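Local coordinates for protein glutamate--tRNA ligase (Methanothermobacter thermautotrophicus, PDB 3AII) that probably activates glutamate with ATP to glutamyl-AMP and transfers it to the acceptor end of tRNA, as a non-discriminating archaeal glutamyl-tRNA synthetase, at residues V237-I248 / E301-H309; H283-R292 / W312-Y320. One frame throughout, in Å; residues are numbered along the deposited sequence. Where two conformers were deposited one is given.

Interaction 1. Residues V237-I248 / E301-H309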
loop_
_atom_site.group_PDB
_atom_site.type_symbol
_atom_site.label_atom_id
_atom_site.label_comp_id
_atom_site.label_asym_id
_atom_site.label_seq_id
_atom_site.Cartn_x
_atom_site.Cartn_y
_atom_site.Cartn_z
ATOM N N VAL A 237 -18.876 -14.328 24.660
ATOM C CA VAL A 237 -19.371 -13.149 25.350
ATOM C C VAL A 237 -20.888 -13.266 25.414
ATOM O O VAL A 237 -21.520 -13.578 24.414
ATOM C CB VAL A 237 -18.993 -11.887 24.581
ATOM C CG1 VAL A 237 -19.553 -10.648 25.269
ATOM C CG2 VAL A 237 -17.467 -11.794 24.445
ATOM N N LYS A 238 -21.481 -13.017 26.575
ATOM C CA LYS A 238 -22.935 -13.054 26.650
ATOM C C LYS A 238 -23.486 -11.790 26.012
ATOM O O LYS A 238 -23.187 -10.688 26.463
ATOM C CB LYS A 238 -23.405 -13.173 28.104
ATOM C CG LYS A 238 -22.993 -14.477 28.783
ATOM C CD LYS A 238 -23.585 -14.614 30.190
ATOM C CE LYS A 238 -23.096 -15.901 30.843
ATOM N NZ LYS A 238 -23.734 -16.190 32.179
ATOM N N THR A 239 -24.270 -11.945 24.948
ATOM C CA THR A 239 -24.925 -10.801 24.328
ATOM C C THR A 239 -26.434 -10.994 24.395
ATOM O O THR A 239 -26.992 -11.060 25.480
ATOM C CB THR A 239 -24.438 -10.562 22.892
ATOM O OG1 THR A 239 -24.814 -11.663 22.056
ATOM C CG2 THR A 239 -22.913 -10.422 22.888
ATOM N N ASP A 240 -27.078 -11.077 23.240
ATOM C CA ASP A 240 -28.519 -11.286 23.160
ATOM C C ASP A 240 -28.744 -12.470 22.239
ATOM O O ASP A 240 -28.426 -12.398 21.056
ATOM C CB ASP A 240 -29.191 -10.033 22.591
ATOM C CG ASP A 240 -30.634 -10.274 22.166
ATOM O OD1 ASP A 240 -31.217 -11.305 22.553
ATOM O OD2 ASP A 240 -31.188 -9.420 21.439
ATOM N N LEU A 241 -29.272 -13.568 22.775
ATOM C CA LEU A 241 -29.482 -14.756 21.950
ATOM C C LEU A 241 -30.591 -14.546 20.921
ATOM O O LEU A 241 -30.755 -15.346 20.003
ATOM C CB LEU A 241 -29.773 -15.992 22.797
ATOM C CG LEU A 241 -28.614 -16.602 23.586
ATOM C CD1 LEU A 241 -29.078 -17.863 24.287
ATOM C CD2 LEU A 241 -27.429 -16.897 22.682
ATOM N N ASN A 242 -31.346 -13.466 21.074
ATOM C CA ASN A 242 -32.393 -13.147 20.114
ATOM C C ASN A 242 -32.051 -11.971 19.208
ATOM O O ASN A 242 -32.935 -11.379 18.591
ATOM C CB ASN A 242 -33.717 -12.897 20.836
ATOM C CG ASN A 242 -34.300 -14.164 21.409
ATOM O OD1 ASN A 242 -34.260 -14.393 22.617
ATOM N ND2 ASN A 242 -34.827 -15.010 20.537
ATOM N N HIS A 243 -30.767 -11.638 19.127
ATOM C CA HIS A 243 -30.327 -10.522 18.302
ATOM C C HIS A 243 -30.719 -10.737 16.842
ATOM O O HIS A 243 -30.534 -11.827 16.300
ATOM C CB HIS A 243 -28.811 -10.333 18.402
ATOM C CG HIS A 243 -28.347 -8.967 18.007
ATOM N ND1 HIS A 243 -28.351 -8.528 16.700
ATOM C CD2 HIS A 243 -27.865 -7.940 18.748
ATOM C CE1 HIS A 243 -27.895 -7.288 16.654
ATOM N NE2 HIS A 243 -27.593 -6.908 17.883
ATOM N N PRO A 244 -31.255 -9.689 16.199
ATOM C CA PRO A 244 -31.603 -9.724 14.776
ATOM C C PRO A 244 -30.460 -10.252 13.907
ATOM O O PRO A 244 -30.707 -10.927 12.909
ATOM C CB PRO A 244 -31.879 -8.254 14.452
ATOM C CG PRO A 244 -32.354 -7.675 15.734
ATOM C CD PRO A 244 -31.609 -8.401 16.825
ATOM N N ASN A 245 -29.222 -9.942 14.281
ATOM C CA ASN A 245 -28.053 -10.439 13.560
ATOM C C ASN A 245 -27.420 -11.635 14.274
ATOM O O ASN A 245 -26.765 -11.481 15.305
ATOM C CB ASN A 245 -27.029 -9.315 13.378
ATOM C CG ASN A 245 -25.809 -9.748 12.576
ATOM O OD1 ASN A 245 -25.655 -10.919 12.234
ATOM N ND2 ASN A 245 -24.929 -8.798 12.288
ATOM N N PRO A 246 -27.598 -12.837 13.713
ATOM C CA PRO A 246 -27.174 -14.089 14.353
ATOM C C PRO A 246 -25.688 -14.108 14.719
ATOM O O PRO A 246 -25.308 -14.776 15.683
ATOM C CB PRO A 246 -27.466 -15.146 13.282
ATOM C CG PRO A 246 -27.496 -14.387 11.987
ATOM C CD PRO A 246 -28.080 -13.053 12.338
ATOM N N ALA A 247 -24.865 -13.391 13.958
ATOM C CA ALA A 247 -23.423 -13.376 14.191
ATOM C C ALA A 247 -23.062 -12.692 15.505
ATOM O O ALA A 247 -22.025 -12.980 16.103
ATOM C CB ALA A 247 -22.705 -12.705 13.040
ATOM N N ILE A 248 -23.919 -11.780 15.949
ATOM C CA ILE A 248 -23.660 -11.038 17.179
ATOM C C ILE A 248 -24.058 -11.848 18.422
ATOM O O ILE A 248 -23.660 -11.529 19.552
ATOM C CB ILE A 248 -24.364 -9.663 17.132
ATOM C CG1 ILE A 248 -23.827 -8.851 15.948
ATOM C CG2 ILE A 248 -24.170 -8.906 18.437
ATOM C CD1 ILE A 248 -24.508 -7.519 15.773
ATOM N N GLU A 301 -21.000 -3.315 16.998
ATOM C CA GLU A 301 -22.117 -3.892 17.735
ATOM C C GLU A 301 -21.664 -5.017 18.670
ATOM O O GLU A 301 -22.162 -5.149 19.779
ATOM C CB GLU A 301 -23.174 -4.427 16.766
ATOM C CG GLU A 301 -23.956 -3.364 16.025
ATOM C CD GLU A 301 -24.934 -3.967 15.033
ATOM O OE1 GLU A 301 -26.011 -4.433 15.463
ATOM O OE2 GLU A 301 -24.622 -3.979 13.822
ATOM N N LYS A 302 -20.724 -5.836 18.210
ATOM C CA LYS A 302 -20.216 -6.925 19.041
ATOM C C LYS A 302 -19.444 -6.389 20.244
ATOM O O LYS A 302 -19.649 -6.821 21.379
ATOM C CB LYS A 302 -19.325 -7.852 18.210
ATOM C CG LYS A 302 -20.067 -8.572 17.095
ATOM C CD LYS A 302 -19.105 -9.389 16.246
ATOM C CE LYS A 302 -19.850 -10.213 15.211
ATOM N NZ LYS A 302 -18.907 -10.913 14.290
ATOM N N GLN A 303 -18.543 -5.443 19.986
ATOM C CA GLN A 303 -17.712 -4.893 21.051
ATOM C C GLN A 303 -18.503 -4.129 22.105
ATOM O O GLN A 303 -18.158 -4.138 23.288
ATOM C CB GLN A 303 -16.641 -3.988 20.449
ATOM C CG GLN A 303 -15.724 -4.719 19.480
ATOM C CD GLN A 303 -14.699 -3.800 18.846
ATOM O OE1 GLN A 303 -14.152 -4.104 17.786
ATOM N NE2 GLN A 303 -14.438 -2.670 19.490
ATOM N N GLU A 304 -19.570 -3.465 21.678
ATOM C CA GLU A 304 -20.413 -2.726 22.614
ATOM C C GLU A 304 -20.824 -3.562 23.839
ATOM O O GLU A 304 -20.872 -3.052 24.956
ATOM C CB GLU A 304 -21.631 -2.145 21.888
ATOM C CG GLU A 304 -21.289 -0.960 20.995
ATOM C CD GLU A 304 -22.458 -0.485 20.150
ATOM O OE1 GLU A 304 -23.530 -1.134 20.169
ATOM O OE2 GLU A 304 -22.300 0.543 19.458
ATOM N N TYR A 305 -21.067 -4.857 23.641
ATOM C CA TYR A 305 -21.435 -5.746 24.747
ATOM C C TYR A 305 -20.321 -5.920 25.767
ATOM O O TYR A 305 -20.570 -6.042 26.963
ATOM C CB TYR A 305 -21.865 -7.119 24.224
ATOM C CG TYR A 305 -23.215 -7.097 23.556
ATOM C CD1 TYR A 305 -23.327 -6.965 22.177
ATOM C CD2 TYR A 305 -24.377 -7.207 24.303
ATOM C CE1 TYR A 305 -24.562 -6.933 21.564
ATOM C CE2 TYR A 305 -25.613 -7.178 23.695
ATOM C CZ TYR A 305 -25.701 -7.040 22.333
ATOM O OH TYR A 305 -26.933 -7.012 21.732
ATOM N N LEU A 306 -19.088 -5.934 25.276
ATOM C CA LEU A 306 -17.922 -6.053 26.142
ATOM C C LEU A 306 -17.778 -4.827 27.016
ATOM O O LEU A 306 -17.607 -4.938 28.230
ATOM C CB LEU A 306 -16.651 -6.191 25.308
ATOM C CG LEU A 306 -16.359 -7.534 24.665
ATOM C CD1 LEU A 306 -15.104 -7.400 23.820
ATOM C CD2 LEU A 306 -16.174 -8.595 25.728
ATOM N N TYR A 307 -17.847 -3.652 26.386
ATOM C CA TYR A 307 -17.746 -2.384 27.104
ATOM C C TYR A 307 -18.847 -2.334 28.158
ATOM O O TYR A 307 -18.609 -1.999 29.305
ATOM C CB TYR A 307 -17.890 -1.194 26.153
ATOM C CG TYR A 307 -16.669 -0.886 25.303
ATOM C CD1 TYR A 307 -15.619 -0.133 25.818
ATOM C CD2 TYR A 307 -16.582 -1.341 23.996
ATOM C CE1 TYR A 307 -14.506 0.171 25.040
ATOM C CE2 TYR A 307 -15.456 -1.049 23.200
ATOM C CZ TYR A 307 -14.430 -0.297 23.742
ATOM O OH TYR A 307 -13.328 0.005 22.975
ATOM N N ARG A 308 -20.053 -2.692 27.741
ATOM C CA ARG A 308 -21.206 -2.777 28.638
ATOM C C ARG A 308 -20.930 -3.624 29.876
ATOM O O ARG A 308 -21.085 -3.174 31.029
ATOM C CB ARG A 308 -22.388 -3.394 27.887
ATOM C CG ARG A 308 -23.160 -2.449 26.998
ATOM C CD ARG A 308 -24.413 -3.146 26.496
ATOM N NE ARG A 308 -24.972 -4.036 27.513
ATOM C CZ ARG A 308 -26.043 -4.800 27.326
ATOM N NH1 ARG A 308 -26.483 -5.584 28.301
ATOM N NH2 ARG A 308 -26.675 -4.774 26.164
ATOM N N HIS A 309 -20.535 -4.869 29.640
ATOM C CA HIS A 309 -20.318 -5.820 30.715
ATOM C C HIS A 309 -19.212 -5.414 31.664
ATOM O O HIS A 309 -19.293 -5.690 32.856
ATOM C CB HIS A 309 -20.011 -7.213 30.158
ATOM C CG HIS A 309 -21.211 -7.927 29.630
ATOM N ND1 HIS A 309 -22.411 -7.960 30.310
ATOM C CD2 HIS A 309 -21.392 -8.660 28.508
ATOM C CE1 HIS A 309 -23.284 -8.673 29.622
ATOM N NE2 HIS A 309 -22.690 -9.113 28.527
HETATM O O HOH W 1 -19.648 -14.030 15.367
#
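Thr-239 sits squarely over one face of the Tyr-305 ring, its CB 3.5 Å from the ring centroid and only 5° off the ring normal, a CH-pi contact in which CG2 reaches back over the CB end of the tyrosine. Ile-248 meets the same ring obliquely, CG2 lying 3.7 Å from Tyr-305 CE1. At the far end of the ring the hydroxyl comes up to the imidazole edge of His-243, with Tyr-305 OH 3.3 Å from His-243 CD2, while Glu-301 OE1 approaches the CE1 corner of that imidazole. One turn along the helix, His-309 uses NE2 to donate in its ring plane to the carbonyl of Lys-238, an N-to-O distance of 2.6 Å with 157° at the hydrogen.

A second shell holds these groups in place. Thr-239 keeps OG1 between its backbone N and carbonyl carbon (chi1 65°), which turns the hydroxyl to Ile-248 O at 2.8 Å and to Asp-250 N, and leaves the carbon branch for the tyrosine. The rotation of His-243 is fixed by Asn-245 N, which donates to ND1 at 2.9 Å in the ring plane. Lys-302, extended beyond CG, runs past Ile-248 to Ala-247, whose carbonyl O takes a bond from a water at 2.7 Å; the lysine ammonium reaches that water only weakly. Lys-238 leads away to Arg-211 O, on the zinc-bearing side.

The loop joining strands 234-237 and 252-256 of the four-stranded antiparallel sheet is thus seated on helix 299-310, consistent with the connective insertion of class I synthetases resting against the nucleotide-binding fold. One direct side-chain-to-backbone hydrogen bond works beside a tyrosine packed by the aliphatic parts of Thr-239 and Ile-248, so Tyr-305 supplies mainly contact surface and His-309 the directionality.

Interaction 2. Residues H283-R292 / W312-Y320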
loop_
_atom_site.group_PDB
_atom_site.type_symbol
_atom_site.label_atom_id
_atom_site.label_comp_id
_atom_site.label_asym_id
_atom_site.label_seq_id
_atom_site.Cartn_x
_atom_site.Cartn_y
_atom_site.Cartn_z
ATOM N N HIS A 283 -9.756 0.333 25.131
ATOM C CA HIS A 283 -10.075 0.904 26.435
ATOM C C HIS A 283 -8.825 1.174 27.240
ATOM O O HIS A 283 -8.647 2.266 27.771
ATOM C CB HIS A 283 -10.987 -0.006 27.253
ATOM C CG HIS A 283 -11.162 0.456 28.664
ATOM N ND1 HIS A 283 -11.968 1.522 29.002
ATOM C CD2 HIS A 283 -10.607 0.021 29.820
ATOM C CE1 HIS A 283 -11.911 1.716 30.309
ATOM N NE2 HIS A 283 -11.102 0.811 30.830
ATOM N N LEU A 284 -7.949 0.181 27.346
ATOM C CA LEU A 284 -6.804 0.340 28.247
ATOM C C LEU A 284 -5.800 1.374 27.762
ATOM O O LEU A 284 -5.130 2.019 28.588
ATOM C CB LEU A 284 -6.098 -0.996 28.519
ATOM C CG LEU A 284 -6.898 -2.034 29.306
ATOM C CD1 LEU A 284 -6.137 -3.369 29.309
ATOM C CD2 LEU A 284 -7.163 -1.552 30.728
ATOM N N LEU A 285 -5.696 1.538 26.446
ATOM C CA LEU A 285 -4.757 2.496 25.869
ATOM C C LEU A 285 -5.364 3.879 25.785
ATOM O O LEU A 285 -4.698 4.816 25.361
ATOM C CB LEU A 285 -4.325 2.045 24.471
ATOM C CG LEU A 285 -3.574 0.713 24.512
ATOM C CD1 LEU A 285 -3.361 0.194 23.096
ATOM C CD2 LEU A 285 -2.242 0.869 25.233
ATOM N N GLY A 286 -6.631 3.997 26.171
ATOM C CA GLY A 286 -7.315 5.286 26.129
ATOM C C GLY A 286 -7.733 5.831 24.767
ATOM O O GLY A 286 -7.868 7.049 24.607
ATOM N N VAL A 287 -7.943 4.961 23.781
ATOM C CA VAL A 287 -8.410 5.408 22.463
ATOM C C VAL A 287 -9.780 6.083 22.591
ATOM O O VAL A 287 -10.687 5.546 23.249
ATOM C CB VAL A 287 -8.514 4.225 21.499
ATOM C CG1 VAL A 287 -9.230 4.626 20.218
ATOM C CG2 VAL A 287 -7.102 3.702 21.212
ATOM N N THR A 288 -9.922 7.266 21.995
ATOM C CA THR A 288 -11.161 8.046 22.127
ATOM C C THR A 288 -12.023 7.984 20.878
ATOM O O THR A 288 -13.247 8.116 20.949
ATOM C CB THR A 288 -10.857 9.526 22.422
ATOM O OG1 THR A 288 -10.082 10.082 21.343
ATOM C CG2 THR A 288 -10.087 9.658 23.726
ATOM N N HIS A 289 -11.380 7.780 19.731
ATOM C CA HIS A 289 -12.054 7.764 18.443
ATOM C C HIS A 289 -11.481 6.643 17.618
ATOM O O HIS A 289 -10.263 6.566 17.404
ATOM C CB HIS A 289 -11.862 9.092 17.723
ATOM C CG HIS A 289 -12.512 10.248 18.416
ATOM N ND1 HIS A 289 -11.939 10.889 19.490
ATOM C CD2 HIS A 289 -13.693 10.875 18.190
ATOM C CE1 HIS A 289 -12.740 11.855 19.903
ATOM N NE2 HIS A 289 -13.808 11.874 19.124
ATOM N N VAL A 290 -12.365 5.761 17.176
ATOM C CA VAL A 290 -11.997 4.646 16.329
ATOM C C VAL A 290 -12.395 4.938 14.885
ATOM O O VAL A 290 -13.578 5.049 14.566
ATOM C CB VAL A 290 -12.673 3.351 16.810
ATOM C CG1 VAL A 290 -12.491 2.242 15.778
ATOM C CG2 VAL A 290 -12.136 2.946 18.186
ATOM N N LEU A 291 -11.392 5.062 14.017
ATOM C CA LEU A 291 -11.601 5.462 12.636
ATOM C C LEU A 291 -11.035 4.393 11.719
ATOM O O LEU A 291 -9.820 4.208 11.657
ATOM C CB LEU A 291 -10.892 6.791 12.378
ATOM C CG LEU A 291 -10.960 7.398 10.981
ATOM C CD1 LEU A 291 -12.410 7.594 10.577
ATOM C CD2 LEU A 291 -10.200 8.716 10.955
ATOM N N ARG A 292 -11.912 3.681 11.016
ATOM C CA ARG A 292 -11.470 2.668 10.059
ATOM C C ARG A 292 -12.434 2.537 8.877
ATOM O O ARG A 292 -13.548 3.062 8.915
ATOM C CB ARG A 292 -11.310 1.313 10.754
ATOM C CG ARG A 292 -12.632 0.711 11.213
ATOM C CD ARG A 292 -12.422 -0.446 12.174
ATOM N NE ARG A 292 -13.418 -0.459 13.243
ATOM C CZ ARG A 292 -14.558 -1.146 13.208
ATOM N NH1 ARG A 292 -14.859 -1.886 12.148
ATOM N NH2 ARG A 292 -15.398 -1.092 14.235
ATOM N N TRP A 312 -17.462 -0.010 30.931
ATOM C CA TRP A 312 -16.583 0.926 30.237
ATOM C C TRP A 312 -17.358 1.746 29.219
ATOM O O TRP A 312 -18.255 1.238 28.545
ATOM C CB TRP A 312 -15.508 0.157 29.472
ATOM C CG TRP A 312 -14.524 -0.616 30.305
ATOM C CD1 TRP A 312 -14.293 -0.516 31.651
ATOM C CD2 TRP A 312 -13.604 -1.590 29.812
ATOM N NE1 TRP A 312 -13.284 -1.379 32.020
ATOM C CE2 TRP A 312 -12.852 -2.052 30.909
ATOM C CE3 TRP A 312 -13.342 -2.112 28.542
ATOM C CZ2 TRP A 312 -11.856 -3.012 30.772
ATOM C CZ3 TRP A 312 -12.363 -3.070 28.411
ATOM C CH2 TRP A 312 -11.632 -3.512 29.521
ATOM N N GLU A 313 -16.997 3.014 29.081
ATOM C CA GLU A 313 -17.583 3.832 28.030
ATOM C C GLU A 313 -16.829 3.603 26.730
ATOM O O GLU A 313 -15.608 3.747 26.686
ATOM C CB GLU A 313 -17.525 5.308 28.410
ATOM C CG GLU A 313 -18.215 6.226 27.420
ATOM C CD GLU A 313 -18.221 7.666 27.880
ATOM O OE1 GLU A 313 -17.570 7.963 28.905
ATOM O OE2 GLU A 313 -18.875 8.499 27.218
ATOM N N PRO A 314 -17.555 3.270 25.658
ATOM C CA PRO A 314 -16.903 2.987 24.379
ATOM C C PRO A 314 -16.361 4.263 23.748
ATOM O O PRO A 314 -16.828 5.361 24.058
ATOM C CB PRO A 314 -18.031 2.416 23.510
ATOM C CG PRO A 314 -19.289 2.483 24.349
ATOM C CD PRO A 314 -19.019 3.345 25.532
ATOM N N PRO A 315 -15.378 4.124 22.857
ATOM C CA PRO A 315 -14.904 5.284 22.088
ATOM C C PRO A 315 -15.920 5.694 21.025
ATOM O O PRO A 315 -16.811 4.914 20.685
ATOM C CB PRO A 315 -13.635 4.753 21.418
ATOM C CG PRO A 315 -13.874 3.276 21.282
ATOM C CD PRO A 315 -14.701 2.871 22.470
ATOM N N GLU A 316 -15.800 6.910 20.500
ATOM C CA GLU A 316 -16.570 7.263 19.318
ATOM C C GLU A 316 -16.174 6.327 18.182
ATOM O O GLU A 316 -15.000 5.988 18.032
ATOM C CB GLU A 316 -16.334 8.724 18.922
ATOM C CG GLU A 316 -16.801 9.718 19.974
ATOM C CD GLU A 316 -18.314 9.740 20.131
ATOM O OE1 GLU A 316 -19.022 9.475 19.134
ATOM O OE2 GLU A 316 -18.792 10.032 21.247
ATOM N N PHE A 317 -17.158 5.886 17.405
ATOM C CA PHE A 317 -16.905 5.007 16.265
ATOM C C PHE A 317 -17.222 5.733 14.967
ATOM O O PHE A 317 -18.337 6.210 14.772
ATOM C CB PHE A 317 -17.740 3.726 16.357
ATOM C CG PHE A 317 -17.213 2.717 17.343
ATOM C CD1 PHE A 317 -16.223 1.817 16.974
ATOM C CD2 PHE A 317 -17.720 2.658 18.637
ATOM C CE1 PHE A 317 -15.740 0.884 17.880
ATOM C CE2 PHE A 317 -17.247 1.728 19.541
ATOM C CZ PHE A 317 -16.254 0.837 19.165
ATOM N N ILE A 318 -16.234 5.813 14.082
ATOM C CA ILE A 318 -16.402 6.498 12.806
ATOM C C ILE A 318 -15.983 5.581 11.664
ATOM O O ILE A 318 -14.811 5.225 11.539
ATOM C CB ILE A 318 -15.596 7.801 12.771
ATOM C CG1 ILE A 318 -16.018 8.696 13.938
ATOM C CG2 ILE A 318 -15.791 8.515 11.439
ATOM C CD1 ILE A 318 -15.039 9.787 14.267
ATOM N N HIS A 319 -16.953 5.186 10.847
ATOM C CA HIS A 319 -16.719 4.224 9.778
ATOM C C HIS A 319 -16.859 4.903 8.419
ATOM O O HIS A 319 -17.827 5.623 8.174
ATOM C CB HIS A 319 -17.716 3.067 9.876
ATOM C CG HIS A 319 -17.405 2.085 10.962
ATOM N ND1 HIS A 319 -17.417 2.420 12.299
ATOM C CD2 HIS A 319 -17.090 0.768 10.909
ATOM C CE1 HIS A 319 -17.113 1.357 13.022
ATOM N NE2 HIS A 319 -16.912 0.340 12.202
ATOM N N TYR A 320 -15.890 4.677 7.542
ATOM C CA TYR A 320 -15.939 5.284 6.216
ATOM C C TYR A 320 -16.026 4.237 5.111
ATOM O O TYR A 320 -15.682 3.068 5.310
ATOM C CB TYR A 320 -14.745 6.217 5.999
ATOM C CG TYR A 320 -13.396 5.582 6.240
ATOM C CD1 TYR A 320 -12.663 5.879 7.386
ATOM C CD2 TYR A 320 -12.849 4.693 5.325
ATOM C CE1 TYR A 320 -11.420 5.311 7.606
ATOM C CE2 TYR A 320 -11.611 4.113 5.540
ATOM C CZ TYR A 320 -10.903 4.427 6.683
ATOM O OH TYR A 320 -9.673 3.857 6.899
HETATM O O HOH W 2 -13.190 2.863 26.468
#
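His-289, Val-290 and Leu-291 pair in parallel with Glu-316, Phe-317 and Ile-318, the two strands of a beta-alpha-beta crossover through helix 299-310 in the Rossmann-type catalytic fold of class I synthetases.

Backbone bonds set the register. Val-290 forms the centre, its N donating to Glu-316 O at 2.8 Å and its O accepting from Ile-318 N, also at 2.8 Å, both nearly along the C=O axis. Glu-316 N to Thr-288 O extends the ladder at one end; at the other, Arg-292 N bonds weakly to Ile-318 O and Tyr-320 N donates to Arg-292 O at 3.2 Å.

Apolar contacts divide between the two sheet faces. On one, Leu-291 CD1 lies 3.6 Å from Ile-318 CG2 and also touches the edge of Tyr-320; Leu-291 packs on Tyr-123, and Tyr-320 on Ala-116 and Leu-119, all of helix 111-126. On the other, Val-290 leans with one methyl, CG2, on Pro-315 CG, 3.6 Å away, and Phe-317 runs alongside Val-290, its ring reaching Arg-300 of the crossover helix.

The polar contacts at the Arg-292 end are less conventional. Tyr-320 lays its ring face over the carbonyl group of Arg-292. His-319 points NE2 at the face of the Arg-292 guanidinium, 2.9 Å from NH2, with the planes 76° apart; lying above the group and not in line with an N-H, NE2 is too poorly placed for a hydrogen bond.

Aromatic stacking joins the segments at their start. The imidazole of His-283 is laid flat on the five-membered ring of Trp-312, centroids 3.4 Å apart and planes at 8°, a position it reaches because CG is swung to the side opposite the backbone N (chi1 171°). In the plane of that imidazole, a water at ND1 donates to Glu-313 O at 2.6 Å.

Overall arrangement
Helix 299-310 is the element the two contacts share: interaction 1 uses one side of it to seat the 237-248 loop, and in chain order it is the crossover between the strands of interaction 2. The centres lie about 17 Å apart, yet the contacts touch directly. Tyr-307 O probably accepts a hydrogen bond from Trp-312 N at 2.8 Å, and the Tyr-307 ring packs on Pro-314 and Pro-315. Interaction 1 faces the zinc-binding region, about 10 Å from the Lys-238 side chain to the metal. The 312-320 segment packs through Tyr-320 against helix 111-126, whose first residues fall in the predicted HIGH motif, so interaction 2 probably lies nearer the ATP site.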